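Local atomic coordinates of sphingomyelinase-c (Listeria ivanovii, PDB entry 1ZWX), a protein that is known as SmcL and belongs to the endonuclease/exonuclease/phosphatase family, with the two-sheet fold of the DNase I-like clan. Residues N10-H16 and N46-L52; W29-H33 and D57-R63; M172-Q176 and M208-N213; Q223-W227 and K265-T269. One frame throughout, in Å; residues are numbered along the deposited sequence. Where two conformers were deposited one is given.

Contact 1: N10-H16 and N46-L52; sequences NFKITSH and NNDVVIL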
loop_
_atom_site.group_PDB
_atom_site.type_symbol
_atom_site.label_atom_id
_atom_site.label_comp_id
_atom_site.label_asym_id
_atom_site.label_seq_id
_atom_site.Cartn_x
_atom_site.Cartn_y
_atom_site.Cartn_z
ATOM N N ASN A 10 -12.325 11.629 -13.527
ATOM C CA ASN A 10 -12.251 11.846 -12.088
ATOM C C ASN A 10 -12.076 10.487 -11.398
ATOM O O ASN A 10 -13.046 9.950 -10.808
ATOM C CB ASN A 10 -13.482 12.597 -11.560
ATOM C CG ASN A 10 -13.421 12.848 -10.040
ATOM O OD1 ASN A 10 -12.434 12.502 -9.360
ATOM N ND2 ASN A 10 -14.482 13.448 -9.506
ATOM N N PHE A 11 -10.861 9.923 -11.530
ATOM C CA PHE A 11 -10.490 8.663 -10.877
ATOM C C PHE A 11 -9.640 8.964 -9.673
ATOM O O PHE A 11 -8.722 9.788 -9.739
ATOM C CB PHE A 11 -9.711 7.755 -11.802
ATOM C CG PHE A 11 -9.854 6.292 -11.479
ATOM C CD1 PHE A 11 -11.029 5.611 -11.807
ATOM C CD2 PHE A 11 -8.813 5.586 -10.834
ATOM C CE1 PHE A 11 -11.174 4.259 -11.535
ATOM C CE2 PHE A 11 -8.945 4.224 -10.563
ATOM C CZ PHE A 11 -10.125 3.547 -10.889
ATOM N N LYS A 12 -9.955 8.271 -8.580
ATOM C CA LYS A 12 -9.366 8.553 -7.284
ATOM C C LYS A 12 -9.037 7.237 -6.561
ATOM O O LYS A 12 -9.894 6.348 -6.437
ATOM C CB LYS A 12 -10.342 9.386 -6.489
ATOM C CG LYS A 12 -9.849 9.860 -5.155
ATOM C CD LYS A 12 -10.715 10.996 -4.702
ATOM C CE LYS A 12 -11.026 10.872 -3.252
ATOM N NZ LYS A 12 -12.275 11.645 -2.903
ATOM N N ILE A 13 -7.791 7.134 -6.085
ATOM C CA ILE A 13 -7.282 5.928 -5.403
ATOM C C ILE A 13 -6.681 6.411 -4.090
ATOM O O ILE A 13 -5.969 7.416 -4.066
ATOM C CB ILE A 13 -6.164 5.238 -6.219
ATOM C CG1 ILE A 13 -6.679 4.815 -7.585
ATOM C CG2 ILE A 13 -5.590 3.994 -5.464
ATOM C CD1 ILE A 13 -5.600 4.423 -8.527
ATOM N N THR A 14 -6.988 5.720 -2.997
ATOM C CA THR A 14 -6.336 6.016 -1.724
ATOM C C THR A 14 -5.518 4.773 -1.375
ATOM O O THR A 14 -5.972 3.649 -1.564
ATOM C CB THR A 14 -7.347 6.379 -0.605
ATOM O OG1 THR A 14 -7.886 7.673 -0.867
ATOM C CG2 THR A 14 -6.679 6.448 0.776
ATOM N N SER A 15 -4.274 4.983 -0.949
ATOM C CA SER A 15 -3.441 3.868 -0.514
ATOM C C SER A 15 -3.075 4.125 0.962
ATOM O O SER A 15 -2.688 5.231 1.326
ATOM C CB SER A 15 -2.178 3.760 -1.387
ATOM O OG SER A 15 -1.383 2.659 -0.973
ATOM N N HIS A 16 -3.249 3.094 1.794
ATOM C CA HIS A 16 -2.880 3.196 3.184
ATOM C C HIS A 16 -2.255 1.925 3.671
ATOM O O HIS A 16 -2.858 0.826 3.636
ATOM C CB HIS A 16 -4.077 3.546 4.075
ATOM C CG HIS A 16 -3.677 4.135 5.388
ATOM N ND1 HIS A 16 -4.543 4.240 6.453
ATOM C CD2 HIS A 16 -2.499 4.669 5.801
ATOM C CE1 HIS A 16 -3.926 4.833 7.457
ATOM N NE2 HIS A 16 -2.683 5.095 7.090
ATOM N N ASN A 46 -15.497 7.821 -0.657
ATOM C CA ASN A 46 -15.421 8.536 -1.928
ATOM C C ASN A 46 -14.201 8.211 -2.801
ATOM O O ASN A 46 -13.724 9.072 -3.557
ATOM C CB ASN A 46 -15.526 10.046 -1.708
ATOM C CG ASN A 46 -16.706 10.430 -0.846
ATOM O OD1 ASN A 46 -17.829 9.905 -1.022
ATOM N ND2 ASN A 46 -16.460 11.330 0.129
ATOM N N ASN A 47 -13.705 6.974 -2.717
ATOM C CA ASN A 47 -12.623 6.538 -3.607
ATOM C C ASN A 47 -13.183 5.621 -4.663
ATOM O O ASN A 47 -14.160 4.929 -4.403
ATOM C CB ASN A 47 -11.534 5.786 -2.785
ATOM C CG ASN A 47 -10.842 6.695 -1.786
ATOM O OD1 ASN A 47 -11.062 6.607 -0.552
ATOM N ND2 ASN A 47 -10.041 7.611 -2.293
ATOM N N ASP A 48 -12.542 5.541 -5.821
ATOM C CA ASP A 48 -12.847 4.481 -6.753
ATOM C C ASP A 48 -12.263 3.160 -6.302
ATOM O O ASP A 48 -12.876 2.106 -6.448
ATOM C CB ASP A 48 -12.344 4.868 -8.151
ATOM C CG ASP A 48 -13.116 6.055 -8.712
ATOM O OD1 ASP A 48 -14.314 5.880 -9.009
ATOM O OD2 ASP A 48 -12.564 7.159 -8.764
ATOM N N VAL A 49 -11.037 3.229 -5.764
ATOM C CA VAL A 49 -10.241 2.041 -5.442
ATOM C C VAL A 49 -9.435 2.383 -4.174
ATOM O O VAL A 49 -9.009 3.545 -3.967
ATOM C CB VAL A 49 -9.271 1.643 -6.630
ATOM C CG1 VAL A 49 -8.262 0.580 -6.190
ATOM C CG2 VAL A 49 -10.056 1.120 -7.852
ATOM N N VAL A 50 -9.266 1.392 -3.303
ATOM C CA VAL A 50 -8.429 1.580 -2.101
ATOM C C VAL A 50 -7.399 0.470 -2.085
ATOM O O VAL A 50 -7.724 -0.709 -2.300
ATOM C CB VAL A 50 -9.240 1.514 -0.770
ATOM C CG1 VAL A 50 -8.269 1.458 0.462
ATOM C CG2 VAL A 50 -10.151 2.736 -0.612
ATOM N N ILE A 51 -6.139 0.849 -1.855
ATOM C CA ILE A 51 -5.036 -0.134 -1.773
ATOM C C ILE A 51 -4.642 -0.229 -0.313
ATOM O O ILE A 51 -4.425 0.786 0.314
ATOM C CB ILE A 51 -3.793 0.331 -2.584
ATOM C CG1 ILE A 51 -4.134 0.389 -4.083
ATOM C CG2 ILE A 51 -2.562 -0.611 -2.277
ATOM C CD1 ILE A 51 -2.992 1.051 -4.949
ATOM N N LEU A 52 -4.598 -1.449 0.230
ATOM C CA LEU A 52 -4.172 -1.625 1.625
ATOM C C LEU A 52 -2.816 -2.323 1.687
ATOM O O LEU A 52 -2.546 -3.184 0.867
ATOM C CB LEU A 52 -5.182 -2.494 2.366
ATOM C CG LEU A 52 -6.608 -1.954 2.373
ATOM C CD1 LEU A 52 -7.488 -2.990 3.069
ATOM C CD2 LEU A 52 -6.683 -0.605 3.098
HETATM O O HOH W 1 -13.884 9.397 -8.142
#

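Contact 2: W29-H33 and D57-R63; sequences WGQMH and DTSASHR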
loop_
_atom_site.group_PDB
_atom_site.type_symbol
_atom_site.label_atom_id
_atom_site.label_comp_id
_atom_site.label_asym_id
_atom_site.label_seq_id
_atom_site.Cartn_x
_atom_site.Cartn_y
_atom_site.Cartn_z
ATOM N N TRP A 29 -1.336 -3.477 19.979
ATOM C CA TRP A 29 -1.213 -2.313 19.121
ATOM C C TRP A 29 -2.551 -1.810 18.542
ATOM O O TRP A 29 -2.582 -1.092 17.533
ATOM C CB TRP A 29 -0.161 -2.573 18.044
ATOM C CG TRP A 29 1.223 -2.292 18.572
ATOM C CD1 TRP A 29 2.137 -3.204 19.023
ATOM C CD2 TRP A 29 1.821 -1.004 18.738
ATOM N NE1 TRP A 29 3.283 -2.563 19.437
ATOM C CE2 TRP A 29 3.125 -1.211 19.259
ATOM C CE3 TRP A 29 1.403 0.303 18.456
ATOM C CZ2 TRP A 29 4.003 -0.154 19.528
ATOM C CZ3 TRP A 29 2.276 1.356 18.716
ATOM C CH2 TRP A 29 3.567 1.120 19.252
ATOM N N GLY A 30 -3.653 -2.204 19.174
ATOM C CA GLY A 30 -4.954 -1.679 18.799
ATOM C C GLY A 30 -5.486 -2.161 17.457
ATOM O O GLY A 30 -6.358 -1.503 16.897
ATOM N N GLN A 31 -4.972 -3.298 16.954
ATOM C CA GLN A 31 -5.293 -3.801 15.605
ATOM C C GLN A 31 -6.801 -3.972 15.366
ATOM O O GLN A 31 -7.344 -3.483 14.360
ATOM C CB GLN A 31 -4.547 -5.129 15.304
ATOM C CG GLN A 31 -2.994 -4.954 15.226
ATOM C CD GLN A 31 -2.274 -5.313 16.522
ATOM O OE1 GLN A 31 -2.627 -4.809 17.586
ATOM N NE2 GLN A 31 -1.210 -6.150 16.425
ATOM N N MET A 32 -7.481 -4.675 16.268
ATOM C CA MET A 32 -8.925 -4.887 16.092
ATOM C C MET A 32 -9.745 -3.595 16.105
ATOM O O MET A 32 -10.699 -3.441 15.334
ATOM C CB MET A 32 -9.467 -5.867 17.140
ATOM C CG MET A 32 -8.846 -7.241 17.054
ATOM S SD MET A 32 -9.147 -8.148 15.524
ATOM C CE MET A 32 -10.921 -8.345 15.396
ATOM N N HIS A 33 -9.372 -2.670 16.980
ATOM C CA HIS A 33 -10.110 -1.445 17.109
ATOM C C HIS A 33 -9.832 -0.511 15.911
ATOM O O HIS A 33 -10.733 0.192 15.414
ATOM C CB HIS A 33 -9.753 -0.761 18.413
ATOM C CG HIS A 33 -10.510 0.509 18.655
ATOM N ND1 HIS A 33 -11.886 0.585 18.580
ATOM C CD2 HIS A 33 -10.081 1.750 18.979
ATOM C CE1 HIS A 33 -12.270 1.823 18.842
ATOM N NE2 HIS A 33 -11.194 2.546 19.098
ATOM N N ASP A 57 -2.417 -9.257 10.174
ATOM C CA ASP A 57 -3.109 -10.036 11.221
ATOM C C ASP A 57 -4.370 -10.619 10.634
ATOM O O ASP A 57 -5.184 -9.881 10.084
ATOM C CB ASP A 57 -3.511 -9.141 12.379
ATOM C CG ASP A 57 -4.182 -9.928 13.490
ATOM O OD1 ASP A 57 -5.371 -9.680 13.782
ATOM O OD2 ASP A 57 -3.493 -10.807 14.053
ATOM N N THR A 58 -4.563 -11.925 10.781
ATOM C CA THR A 58 -5.697 -12.583 10.161
ATOM C C THR A 58 -7.050 -11.945 10.554
ATOM O O THR A 58 -7.842 -11.574 9.680
ATOM C CB THR A 58 -5.667 -14.098 10.465
ATOM O OG1 THR A 58 -4.509 -14.663 9.843
ATOM C CG2 THR A 58 -6.888 -14.770 9.919
ATOM N N SER A 59 -7.301 -11.810 11.860
ATOM C CA SER A 59 -8.586 -11.278 12.363
ATOM C C SER A 59 -8.829 -9.806 12.090
ATOM O O SER A 59 -9.924 -9.443 11.655
ATOM C CB SER A 59 -8.754 -11.544 13.868
ATOM O OG SER A 59 -8.655 -12.931 14.109
ATOM N N ALA A 60 -7.836 -8.957 12.354
ATOM C CA ALA A 60 -8.002 -7.520 12.178
ATOM C C ALA A 60 -8.167 -7.189 10.688
ATOM O O ALA A 60 -8.925 -6.289 10.329
ATOM C CB ALA A 60 -6.833 -6.754 12.763
ATOM N N SER A 61 -7.458 -7.925 9.834
ATOM C CA SER A 61 -7.497 -7.665 8.381
ATOM C C SER A 61 -8.855 -8.128 7.853
ATOM O O SER A 61 -9.499 -7.398 7.110
ATOM C CB SER A 61 -6.370 -8.414 7.681
ATOM O OG SER A 61 -5.131 -7.872 8.136
ATOM N N HIS A 62 -9.295 -9.313 8.276
ATOM C CA HIS A 62 -10.662 -9.765 7.955
ATOM C C HIS A 62 -11.703 -8.757 8.414
ATOM O O HIS A 62 -12.597 -8.379 7.642
ATOM C CB HIS A 62 -10.933 -11.162 8.507
ATOM C CG HIS A 62 -12.348 -11.625 8.315
ATOM N ND1 HIS A 62 -13.301 -11.541 9.313
ATOM C CD2 HIS A 62 -12.977 -12.162 7.239
ATOM C CE1 HIS A 62 -14.451 -12.015 8.862
ATOM N NE2 HIS A 62 -14.281 -12.409 7.612
ATOM N N ARG A 63 -11.577 -8.260 9.641
ATOM C CA ARG A 63 -12.480 -7.227 10.098
ATOM C C ARG A 63 -12.481 -5.973 9.224
ATOM O O ARG A 63 -13.569 -5.444 8.854
ATOM C CB ARG A 63 -12.244 -6.857 11.567
ATOM C CG ARG A 63 -13.205 -5.758 12.021
ATOM C CD ARG A 63 -12.990 -5.358 13.440
ATOM N NE ARG A 63 -13.592 -6.333 14.335
ATOM C CZ ARG A 63 -13.730 -6.154 15.647
ATOM N NH1 ARG A 63 -13.304 -5.035 16.216
ATOM N NH2 ARG A 63 -14.281 -7.111 16.384
#

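Contact 3: M172-Q176 and M208-N213; sequences MQEIQ and MLKLLN. Unlike the reference sequence in segment 208-213: Leu209 (reference Phe).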
loop_
_atom_site.group_PDB
_atom_site.type_symbol
_atom_site.label_atom_id
_atom_site.label_comp_id
_atom_site.label_asym_id
_atom_site.label_seq_id
_atom_site.Cartn_x
_atom_site.Cartn_y
_atom_site.Cartn_z
ATOM N N MET A 172 10.844 -4.264 -8.073
ATOM C CA MET A 172 10.306 -3.351 -9.089
ATOM C C MET A 172 10.328 -3.961 -10.495
ATOM O O MET A 172 9.349 -3.793 -11.252
ATOM C CB MET A 172 10.987 -1.986 -9.047
ATOM C CG MET A 172 10.954 -1.447 -7.688
ATOM S SD MET A 172 10.806 0.234 -7.228
ATOM C CE MET A 172 10.753 0.040 -5.447
ATOM N N GLN A 173 11.412 -4.665 -10.842
ATOM C CA GLN A 173 11.475 -5.399 -12.099
ATOM C C GLN A 173 10.393 -6.470 -12.196
ATOM O O GLN A 173 9.830 -6.648 -13.277
ATOM C CB GLN A 173 12.844 -6.058 -12.376
ATOM C CG GLN A 173 12.907 -6.760 -13.761
ATOM C CD GLN A 173 12.698 -5.735 -14.916
ATOM O OE1 GLN A 173 13.387 -4.706 -14.999
ATOM N NE2 GLN A 173 11.722 -6.008 -15.780
ATOM N N GLU A 174 10.141 -7.211 -11.105
ATOM C CA GLU A 174 9.053 -8.204 -11.127
ATOM C C GLU A 174 7.734 -7.569 -11.578
ATOM O O GLU A 174 7.014 -8.177 -12.347
ATOM C CB GLU A 174 8.888 -8.918 -9.779
ATOM C CG GLU A 174 10.089 -9.830 -9.417
ATOM C CD GLU A 174 9.793 -10.782 -8.246
ATOM O OE1 GLU A 174 8.669 -11.289 -8.165
ATOM O OE2 GLU A 174 10.688 -11.014 -7.405
ATOM N N ILE A 175 7.464 -6.357 -11.108
ATOM C CA ILE A 175 6.247 -5.617 -11.455
ATOM C C ILE A 175 6.254 -5.252 -12.959
ATOM O O ILE A 175 5.282 -5.502 -13.687
ATOM C CB ILE A 175 6.118 -4.395 -10.588
ATOM C CG1 ILE A 175 5.803 -4.808 -9.112
ATOM C CG2 ILE A 175 5.057 -3.408 -11.122
ATOM C CD1 ILE A 175 5.896 -3.632 -8.154
ATOM N N GLN A 176 7.367 -4.694 -13.422
ATOM C CA GLN A 176 7.453 -4.334 -14.851
ATOM C C GLN A 176 7.411 -5.528 -15.763
ATOM O O GLN A 176 6.834 -5.440 -16.835
ATOM C CB GLN A 176 8.661 -3.454 -15.145
ATOM C CG GLN A 176 8.340 -1.963 -15.273
ATOM C CD GLN A 176 7.254 -1.630 -16.322
ATOM O OE1 GLN A 176 7.190 -2.229 -17.390
ATOM N NE2 GLN A 176 6.396 -0.667 -15.990
ATOM N N MET A 208 14.039 4.246 -9.200
ATOM C CA MET A 208 12.685 3.650 -9.129
ATOM C C MET A 208 11.812 4.143 -10.288
ATOM O O MET A 208 11.089 3.346 -10.893
ATOM C CB MET A 208 11.990 4.019 -7.825
ATOM C CG MET A 208 10.493 3.562 -7.797
ATOM S SD MET A 208 9.795 3.633 -6.132
ATOM C CE MET A 208 9.717 5.363 -5.841
ATOM N N LEU A 209 11.883 5.441 -10.576
ATOM C CA LEU A 209 11.134 6.014 -11.725
ATOM C C LEU A 209 11.437 5.221 -12.996
ATOM O O LEU A 209 10.519 4.840 -13.763
ATOM C CB LEU A 209 11.339 7.540 -11.875
ATOM C CG LEU A 209 10.940 8.465 -10.707
ATOM C CD1 LEU A 209 11.077 9.933 -11.055
ATOM C CD2 LEU A 209 9.544 8.151 -10.132
ATOM N N LYS A 210 12.709 4.870 -13.195
ATOM C CA LYS A 210 13.086 4.124 -14.388
ATOM C C LYS A 210 12.678 2.666 -14.350
ATOM O O LYS A 210 12.323 2.076 -15.374
ATOM C CB LYS A 210 14.619 4.235 -14.650
ATOM C CG LYS A 210 15.119 5.651 -14.934
ATOM C CD LYS A 210 14.608 6.153 -16.298
ATOM C CE LYS A 210 15.250 7.477 -16.770
ATOM N NZ LYS A 210 15.880 8.236 -15.655
ATOM N N LEU A 211 12.775 2.056 -13.172
ATOM C CA LEU A 211 12.535 0.614 -13.055
ATOM C C LEU A 211 11.035 0.283 -13.154
ATOM O O LEU A 211 10.680 -0.765 -13.673
ATOM C CB LEU A 211 13.043 0.099 -11.706
ATOM C CG LEU A 211 14.576 0.020 -11.548
ATOM C CD1 LEU A 211 14.984 -0.162 -10.072
ATOM C CD2 LEU A 211 15.093 -1.116 -12.372
ATOM N N LEU A 212 10.206 1.148 -12.600
ATOM C CA LEU A 212 8.719 1.012 -12.690
ATOM C C LEU A 212 8.160 1.695 -13.927
ATOM O O LEU A 212 6.961 1.526 -14.247
ATOM C CB LEU A 212 8.049 1.646 -11.472
ATOM C CG LEU A 212 8.191 0.929 -10.108
ATOM C CD1 LEU A 212 7.400 1.693 -9.063
ATOM C CD2 LEU A 212 7.755 -0.549 -10.174
ATOM N N ASN A 213 8.998 2.490 -14.607
ATOM C CA ASN A 213 8.557 3.290 -15.770
ATOM C C ASN A 213 7.420 4.263 -15.399
ATOM O O ASN A 213 6.332 4.219 -15.980
ATOM C CB ASN A 213 8.152 2.346 -16.930
ATOM C CG ASN A 213 7.939 3.092 -18.251
ATOM O OD1 ASN A 213 7.114 2.687 -19.100
ATOM N ND2 ASN A 213 8.630 4.191 -18.410
HETATM O O HOH W 2 11.902 -2.219 -15.616
#

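Contact 4: Q223-W227 and K265-T269; sequences QMATW and KVLHT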
loop_
_atom_site.group_PDB
_atom_site.type_symbol
_atom_site.label_atom_id
_atom_site.label_comp_id
_atom_site.label_asym_id
_atom_site.label_seq_id
_atom_site.Cartn_x
_atom_site.Cartn_y
_atom_site.Cartn_z
ATOM N N GLN A 223 8.422 17.539 0.745
ATOM C CA GLN A 223 8.662 18.043 2.110
ATOM C C GLN A 223 7.710 17.383 3.108
ATOM O O GLN A 223 7.962 17.346 4.310
ATOM C CB GLN A 223 8.571 19.571 2.162
ATOM N N MET A 224 6.625 16.823 2.597
ATOM C CA MET A 224 5.786 15.946 3.380
ATOM C C MET A 224 6.573 14.674 3.783
ATOM O O MET A 224 7.702 14.402 3.290
ATOM C CB MET A 224 4.518 15.597 2.589
ATOM C CG MET A 224 3.203 16.267 3.059
ATOM S SD MET A 224 3.194 17.966 3.716
ATOM C CE MET A 224 3.945 17.795 5.351
ATOM N N ALA A 225 5.993 13.924 4.703
ATOM C CA ALA A 225 6.527 12.631 5.106
ATOM C C ALA A 225 5.336 11.744 5.367
ATOM O O ALA A 225 4.425 12.124 6.093
ATOM C CB ALA A 225 7.384 12.765 6.378
ATOM N N THR A 226 5.320 10.578 4.747
ATOM C CA THR A 226 4.263 9.608 4.988
ATOM C C THR A 226 4.582 8.729 6.203
ATOM O O THR A 226 3.694 8.068 6.738
ATOM C CB THR A 226 4.019 8.724 3.755
ATOM O OG1 THR A 226 5.141 7.837 3.541
ATOM C CG2 THR A 226 3.777 9.613 2.512
ATOM N N TRP A 227 5.857 8.734 6.615
ATOM C CA TRP A 227 6.314 7.972 7.783
ATOM C C TRP A 227 7.058 9.014 8.613
ATOM O O TRP A 227 8.181 9.401 8.272
ATOM C CB TRP A 227 7.198 6.793 7.347
ATOM C CG TRP A 227 7.536 5.840 8.460
ATOM C CD1 TRP A 227 6.797 4.780 8.901
ATOM C CD2 TRP A 227 8.721 5.874 9.272
ATOM N NE1 TRP A 227 7.448 4.152 9.954
ATOM C CE2 TRP A 227 8.625 4.814 10.202
ATOM C CE3 TRP A 227 9.833 6.730 9.324
ATOM C CZ2 TRP A 227 9.628 4.563 11.176
ATOM C CZ3 TRP A 227 10.827 6.489 10.294
ATOM C CH2 TRP A 227 10.710 5.418 11.202
ATOM N N LYS A 265 -1.553 13.400 -2.589
ATOM C CA LYS A 265 -1.631 14.205 -1.386
ATOM C C LYS A 265 -1.548 13.276 -0.170
ATOM O O LYS A 265 -2.276 12.286 -0.090
ATOM C CB LYS A 265 -2.961 15.002 -1.323
ATOM C CG LYS A 265 -3.050 15.878 -0.069
ATOM C CD LYS A 265 -4.018 17.030 -0.158
ATOM C CE LYS A 265 -3.649 18.112 0.878
ATOM N N VAL A 266 -0.669 13.625 0.763
ATOM C CA VAL A 266 -0.529 12.914 2.026
ATOM C C VAL A 266 -1.571 13.488 2.983
ATOM O O VAL A 266 -1.660 14.715 3.151
ATOM C CB VAL A 266 0.890 13.110 2.633
ATOM C CG1 VAL A 266 1.027 12.346 3.962
ATOM C CG2 VAL A 266 1.957 12.680 1.659
ATOM N N LEU A 267 -2.364 12.606 3.586
ATOM C CA LEU A 267 -3.366 13.006 4.560
ATOM C C LEU A 267 -2.865 12.790 5.985
ATOM O O LEU A 267 -2.587 11.660 6.391
ATOM C CB LEU A 267 -4.674 12.243 4.316
ATOM C CG LEU A 267 -5.117 12.179 2.848
ATOM C CD1 LEU A 267 -6.221 11.135 2.676
ATOM C CD2 LEU A 267 -5.557 13.575 2.327
ATOM N N HIS A 268 -2.751 13.892 6.723
ATOM C CA HIS A 268 -2.255 13.882 8.089
ATOM C C HIS A 268 -3.353 13.754 9.133
ATOM O O HIS A 268 -3.158 14.136 10.283
ATOM C CB HIS A 268 -1.454 15.155 8.359
ATOM C CG HIS A 268 -0.260 15.304 7.477
ATOM N ND1 HIS A 268 -0.296 16.011 6.294
ATOM C CD2 HIS A 268 1.001 14.822 7.591
ATOM C CE1 HIS A 268 0.895 15.962 5.719
ATOM N NE2 HIS A 268 1.700 15.248 6.487
ATOM N N THR A 269 -4.491 13.191 8.751
ATOM C CA THR A 269 -5.634 13.174 9.642
ATOM C C THR A 269 -5.413 12.243 10.847
ATOM O O THR A 269 -4.984 11.090 10.693
ATOM C CB THR A 269 -6.948 12.837 8.891
ATOM O OG1 THR A 269 -8.065 12.956 9.789
ATOM C CG2 THR A 269 -6.916 11.423 8.239
#

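Contact 1: N10-H16 and N46-L52
The Phe11 ring carries the Asp48 side chain on one face. Asp48 CB sits 3.8 Å from the ring centroid, displaced toward the rim, as a CH-pi contact. The carboxylate is stacked on the ring, its plane only 6° from that of the ring. Ile13 CD1 lies in the ring plane at the edge, and Val49 CG2 approaches obliquely. Tyr145 also stacks with the ring.

Asp48 then closes a small circuit with Lys12. Its OD2 accepts from Lys12 N at 2.8 Å through the anti lone pair, and its own N donates to Lys12 O, also at 2.8 Å. A water bridges Asp48 OD2 and Asn10 O, two acceptors that need a donor between them. The other oxygen, OD1, takes a salt bridge from Lys140 outside the two segments and a hydrogen bond from Trp109. With CG of Lys12 anti to its backbone N (chi1 -176°), the chain runs beside Asn46. Lys12 NZ bonds Asn46 O at 3.0 Å from above the carbonyl plane.

Beyond this corner the strands run parallel. Thr14 N bonds Val49 O, Ile51 N bonds Thr14 O at 2.8 Å, and His16 N bonds Ile51 O. Ile13, Ser15, Val49 and Ile51 share one sheet face; Thr14, His16, Val50 and Leu52 share the other. The pair belongs to a beta-alpha-beta unit with helix 31-39 as the connection.

The buried carboxylate therefore does the work of a backbone acceptor beside the first parallel pair, Ile13 with Val49. Lys140 and the N-H donors would probably keep it ionised.

Contact 2: W29-H33 and D57-R63
Met32 and Arg63 meet at about a right angle. Met32 CE lies over one face of the guanidinium, 3.5 Å from Arg63 NE and nearer the rim than the centre. Arg63 NH1 also bonds Met32 O at 3.2 Å. The bond is bent, 137° at the hydrogen, and the donor stands above the carbonyl plane. The Met32 chain, bent at chi2 and chi3, brings its sulfur against the first turn of helix 58-67. SD is 3.5 Å from Ala60 N and 3.8 Å from Ser59 CB. Ala60 CB packs 3.8 Å from Gln31 CB; the small methyl of Ala60 lets the first turns of the two helices come close.

A second shell fixes these groups. Asp57 is the N-cap of helix 58-67, and its OD1 accepts from Ala60 N at 2.9 Å. Arg23 makes a salt bridge to the same OD1. Asp36, on helix 31-39, forms a salt bridge with Arg63 NH1, which therefore has two partners on that helix. Gln31 NE2 is held by the carbonyls of Tyr26 and Phe21.

The contact joins the starts of helices 31-39 and 58-67. The first helix leads into strand 49-55, and the second follows that strand, with Asp57 paired through its backbone to Leu20 at the end of strand 12-20.

Contact 3: M172-Q176 and M208-N213
Met172 packs against Leu212 and Met208 where two helices of the DNase I-like fold lie side by side. Helices 161-182 and 203-212 flank strand 189-193 along the chain, and their local axes run 32° apart in the same general direction.

The tight part is apolar and buried. Leu212 CD2 sits in the notch between neighbouring turns of the other helix. It is 3.7 Å from Met172 CB and 4.0 Å from Ile175 CG2. Further along, the Met172 chain bends at chi2 (-146°), which carries its sulfur across to Met208 CG. That bend and the sulfur contact hold for one of two deposited conformers of Met172 and are less certain. Below this layer Met208 rests on Tyr249 and Phe251 of strand 248-252, while Leu196 and Val198 touch Met172.

The side at Leu211 is looser. Leu211 offers its CB to Met172 CB at 4.0 Å, in a partly exposed position. Next to it a water spans the gap, donating to both Gln173 OE1 and Leu211 O, so the two helices are joined there through solvent.

Gln176 makes a separate, close polar contact, with its CG 3.1 Å from Leu211 O. It closes the C-terminal end of helix 203-212, where Asn213 leaves the helix with positive phi. The carbonyls of the last turn lack a following turn of amides to pair with, and Gln176 supplies a donor. Glu253 is a second acceptor for the same nitrogen. Gln176 NE2 meets Leu212 O at 2.9 Å, from above the carbonyl plane.

Contact 4: Q223-W227 and K265-T269
Met224 reaches the edge of the His268 ring, in a contact between a loop and the end of strand 262-266. That strand is an outermost one of its sheet in the DNase I-like fold. The loop contains a classic beta bulge, in which Thr226 and Trp227 both face Glu245.

The Met224 chain crosses the imidazole obliquely and bends at chi2 and chi3, curling round one corner of the ring. CG lies near the ring plane, 3.5 Å from His268 CE1, and CE is 3.6 Å from His268 NE2. The sulfur is 4.7 Å from the ring centroid and 74° off the ring normal. This is a Met-aromatic contact at the edge, so the sulfur does not sit over the pi face. One face of the ring is instead met by Val266 CG1 of its own segment. Tyr292 meets the ring edge-to-face.

Val266 lies in the middle of the contact. Its CB bond points toward the loop, and its CB and two methyls meet different partners. CB touches Met224 CG at 3.9 Å, while CG1 lies near Ala225 O. That carbonyl oxygen is buried here and has no polar partner in the model.

Thr226 and Val266 cross at about a right angle. The Thr226 hydroxyl lies between its backbone N and carbonyl carbon (chi1 69°) and bonds Asp248 and Leu247. This leaves the methyl to turn to the valine. Thr226 CG2 meets Val266 CG2 at 3.7 Å.

Contacts 1 and 4 are buried, contacts 2 and 3 only partly so. Contact 1 is the most polar, and its centre lies nearest the chain centre, about 11 Å away. Contact 4 reaches the same sheet at strand 262-266, one of its two outermost strands, but relies on apolar and sulfur-aromatic packing. Helix 31-39 of contact 2 connects the two strands of contact 1. Contacts 2 and 3 both join helices and lie on opposite sides of the chain centre, their centres about 31 Å apart. Each pairs methionine packing with one side-chain bond to a carbonyl. In contact 2 that donor is charged, whereas contact 3 uses a neutral amide and a water.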